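Local coordinates for protein beta-galactosidase/beta-glucuronidase (Faecalibacterium prausnitzii L2-6, PDB 6MVF) that is an FMN-binding glycoside hydrolase of family 2 that probably hydrolyses beta-glucuronides, at residues Ile199-Thr204 against Asp232-Ser237. Numbering follows the deposited sequence.
Sequences IKSFVT and DNTAIS. With FMN (flavin mononucleotide), chain G.
Two groups grip the carbonyl oxygen of Ile199: the backbone N-H of Ile236, with Ile236 N 3.1 Å from Ile199 O, and the CA-H of Ala235, whose CA stands 3.3 Å from that same oxygen. The return bond, Ile199 N to Ile236 O at 2.9 Å, is nearly straight (172° at the hydrogen), so Ile199 and Ile236 form a hydrogen-bonded antiparallel pair. Their side chains emerge on one face, and both reach Tyr214 of strand 211-217.

Beyond this pair the regular beta pairing between the segments ends, and the side chain of Thr234 carries the contact on to Ser201. With chi1 at 74°, OG1 sits between its own backbone N and carbonyl carbon and donates to Ser201 O at 2.5 Å, tilted 29° from the plane of that carbonyl. Thr234 CB packs against Ser201 OG at 3.6 Å, while the Ser201 hydroxyl is hydrogen-bonded to Tyr214 OH, which also bonds Thr234 O; one tyrosine thus ties both segments to the facing strand. Lys200 crosses the Thr234 side chain at about a right angle, and its CD lies 3.9 Å from Ala235 CB.

Phe202 turns from Asp232-Ser237 toward the cofactor. One face of its ring lies nearly parallel to the flavin, over C4A where the pyrimidine and central rings join, offset toward the phenyl rim; CE2 is 3.4 Å from FMN N5. An alanine here would take the ring off this face of the flavin, which would probably be freer to tilt in its pocket. The hydrogen bonds to FMN come from elsewhere, among them Asp174 OD2 and Tyr177 OH. Strand 195-204 therefore serves two purposes: it pairs with strand 236-240 in the immunoglobulin-like beta-sandwich expected of a family 2 glycoside hydrolase, and it supplies an aromatic wall of the flavin pocket.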
loop_
_atom_site.group_PDB
_atom_site.type_symbol
_atom_site.label_atom_id
_atom_site.label_comp_id
_atom_site.label_asym_id
_atom_site.label_seq_id
_atom_site.Cartn_x
_atom_site.Cartn_y
_atom_site.Cartn_z
ATOM N N ILE A 199 6.882 -29.534 20.285
ATOM C CA ILE A 199 7.508 -29.122 19.040
ATOM C C ILE A 199 8.641 -30.086 18.719
ATOM O O ILE A 199 9.403 -30.485 19.613
ATOM C CB ILE A 199 8.040 -27.677 19.164
ATOM C CG1 ILE A 199 6.907 -26.734 19.554
ATOM C CG2 ILE A 199 8.734 -27.222 17.877
ATOM C CD1 ILE A 199 7.426 -25.464 20.162
ATOM N N LYS A 200 8.752 -30.459 17.451
ATOM C CA LYS A 200 9.961 -31.094 16.948
ATOM C C LYS A 200 10.334 -30.463 15.615
ATOM O O LYS A 200 9.477 -30.286 14.744
ATOM C CB LYS A 200 9.786 -32.610 16.797
ATOM C CG LYS A 200 11.094 -33.362 16.470
ATOM C CD LYS A 200 11.150 -34.709 17.208
ATOM C CE LYS A 200 12.197 -35.676 16.642
ATOM N NZ LYS A 200 11.542 -36.874 15.999
ATOM N N SER A 201 11.598 -30.103 15.464
ATOM C CA SER A 201 12.129 -29.663 14.183
ATOM C C SER A 201 13.217 -30.637 13.743
ATOM O O SER A 201 13.669 -31.490 14.513
ATOM C CB SER A 201 12.670 -28.232 14.258
ATOM O OG SER A 201 13.736 -28.130 15.190
ATOM N N PHE A 202 13.638 -30.512 12.489
ATOM C CA PHE A 202 14.518 -31.501 11.875
ATOM C C PHE A 202 15.624 -30.778 11.134
ATOM O O PHE A 202 15.355 -29.998 10.217
ATOM C CB PHE A 202 13.732 -32.415 10.937
ATOM C CG PHE A 202 12.579 -33.089 11.611
ATOM C CD1 PHE A 202 12.767 -34.269 12.316
ATOM C CD2 PHE A 202 11.312 -32.527 11.577
ATOM C CE1 PHE A 202 11.713 -34.884 12.962
ATOM C CE2 PHE A 202 10.249 -33.141 12.211
ATOM C CZ PHE A 202 10.453 -34.321 12.908
ATOM N N VAL A 203 16.865 -31.039 11.528
ATOM C CA VAL A 203 18.015 -30.310 11.015
ATOM C C VAL A 203 18.841 -31.247 10.141
ATOM O O VAL A 203 19.230 -32.339 10.573
ATOM C CB VAL A 203 18.853 -29.717 12.157
ATOM C CG1 VAL A 203 19.954 -28.812 11.593
ATOM C CG2 VAL A 203 17.937 -28.948 13.132
ATOM N N THR A 204 19.076 -30.822 8.901
ATOM C CA THR A 204 20.031 -31.458 8.007
ATOM C C THR A 204 21.428 -30.973 8.364
ATOM O O THR A 204 21.663 -29.766 8.484
ATOM C CB THR A 204 19.705 -31.119 6.543
ATOM O OG1 THR A 204 18.388 -31.582 6.217
ATOM C CG2 THR A 204 20.732 -31.728 5.566
ATOM N N ASP A 232 20.677 -31.600 17.408
ATOM C CA ASP A 232 20.521 -33.023 17.098
ATOM C C ASP A 232 19.583 -33.719 18.083
ATOM O O ASP A 232 19.627 -34.950 18.244
ATOM C CB ASP A 232 21.885 -33.717 17.094
ATOM C CG ASP A 232 22.512 -33.798 18.497
ATOM O OD1 ASP A 232 21.984 -33.181 19.475
ATOM O OD2 ASP A 232 23.544 -34.493 18.624
ATOM N N ASN A 233 18.767 -32.934 18.774
ATOM C CA ASN A 233 17.949 -33.391 19.886
ATOM C C ASN A 233 16.921 -32.303 20.145
ATOM O O ASN A 233 16.959 -31.640 21.187
ATOM C CB ASN A 233 18.808 -33.663 21.123
ATOM C CG ASN A 233 18.009 -34.207 22.254
ATOM O OD1 ASN A 233 16.974 -34.833 22.038
ATOM N ND2 ASN A 233 18.457 -33.953 23.473
ATOM N N THR A 234 16.014 -32.106 19.186
ATOM C CA THR A 234 15.298 -30.845 19.085
ATOM C C THR A 234 13.938 -30.862 19.758
ATOM O O THR A 234 13.339 -29.798 19.933
ATOM C CB THR A 234 15.139 -30.455 17.614
ATOM O OG1 THR A 234 14.149 -31.285 17.005
ATOM C CG2 THR A 234 16.467 -30.614 16.867
ATOM N N ALA A 235 13.440 -32.019 20.159
ATOM C CA ALA A 235 12.098 -32.084 20.719
ATOM C C ALA A 235 12.042 -31.391 22.077
ATOM O O ALA A 235 12.929 -31.551 22.917
ATOM C CB ALA A 235 11.651 -33.541 20.844
ATOM N N ILE A 236 10.984 -30.611 22.285
ATOM C CA ILE A 236 10.795 -29.873 23.525
ATOM C C ILE A 236 9.313 -29.584 23.641
ATOM O O ILE A 236 8.600 -29.522 22.636
ATOM C CB ILE A 236 11.628 -28.563 23.537
ATOM C CG1 ILE A 236 11.640 -27.947 24.929
ATOM C CG2 ILE A 236 11.068 -27.551 22.559
ATOM C CD1 ILE A 236 12.580 -28.623 25.860
ATOM N N SER A 237 8.847 -29.396 24.866
ATOM C CA SER A 237 7.476 -28.970 25.110
ATOM C C SER A 237 7.495 -27.602 25.781
ATOM O O SER A 237 8.136 -27.435 26.823
ATOM C CB SER A 237 6.752 -29.988 25.972
ATOM O OG SER A 237 5.547 -29.437 26.449
HETATM N N1 FMN G . 11.627 -36.587 9.634
HETATM C C2 FMN G . 12.528 -35.828 9.006
HETATM O O2 FMN G . 13.685 -36.217 8.835
HETATM N N3 FMN G . 12.244 -34.641 8.516
HETATM C C4 FMN G . 11.071 -34.097 8.619
HETATM O O4 FMN G . 10.816 -32.995 8.161
HETATM C C4A FMN G . 10.064 -34.842 9.292
HETATM N N5 FMN G . 8.881 -34.305 9.382
HETATM C C5A FMN G . 7.898 -34.938 9.990
HETATM C C6 FMN G . 6.668 -34.339 10.073
HETATM C C7 FMN G . 5.650 -34.965 10.698
HETATM C C7M FMN G . 4.326 -34.312 10.778
HETATM C C8 FMN G . 5.862 -36.292 11.262
HETATM C C8M FMN G . 4.739 -36.998 11.935
HETATM C C9 FMN G . 7.101 -36.888 11.178
HETATM C C9A FMN G . 8.139 -36.256 10.565
HETATM N N10 FMN G . 9.379 -36.866 10.451
HETATM C C10 FMN G . 10.390 -36.155 9.809
HETATM C "C1'" FMN G . 9.528 -38.166 11.090
HETATM C "C2'" FMN G . 9.798 -39.435 10.318
HETATM O "O2'" FMN G . 8.497 -39.858 10.001
HETATM C "C3'" FMN G . 10.389 -40.537 11.170
HETATM O "O3'" FMN G . 10.960 -39.978 12.333
HETATM C "C4'" FMN G . 11.512 -41.308 10.514
HETATM O "O4'" FMN G . 12.328 -40.345 9.866
HETATM C "C5'" FMN G . 11.052 -42.404 9.551
HETATM O "O5'" FMN G . 11.057 -41.952 8.209
HETATM P P FMN G . 10.326 -42.701 7.020
HETATM O O1P FMN G . 11.197 -42.373 5.874
HETATM O O2P FMN G . 10.293 -44.144 7.430
HETATM O O3P FMN G . 8.938 -42.177 6.870
#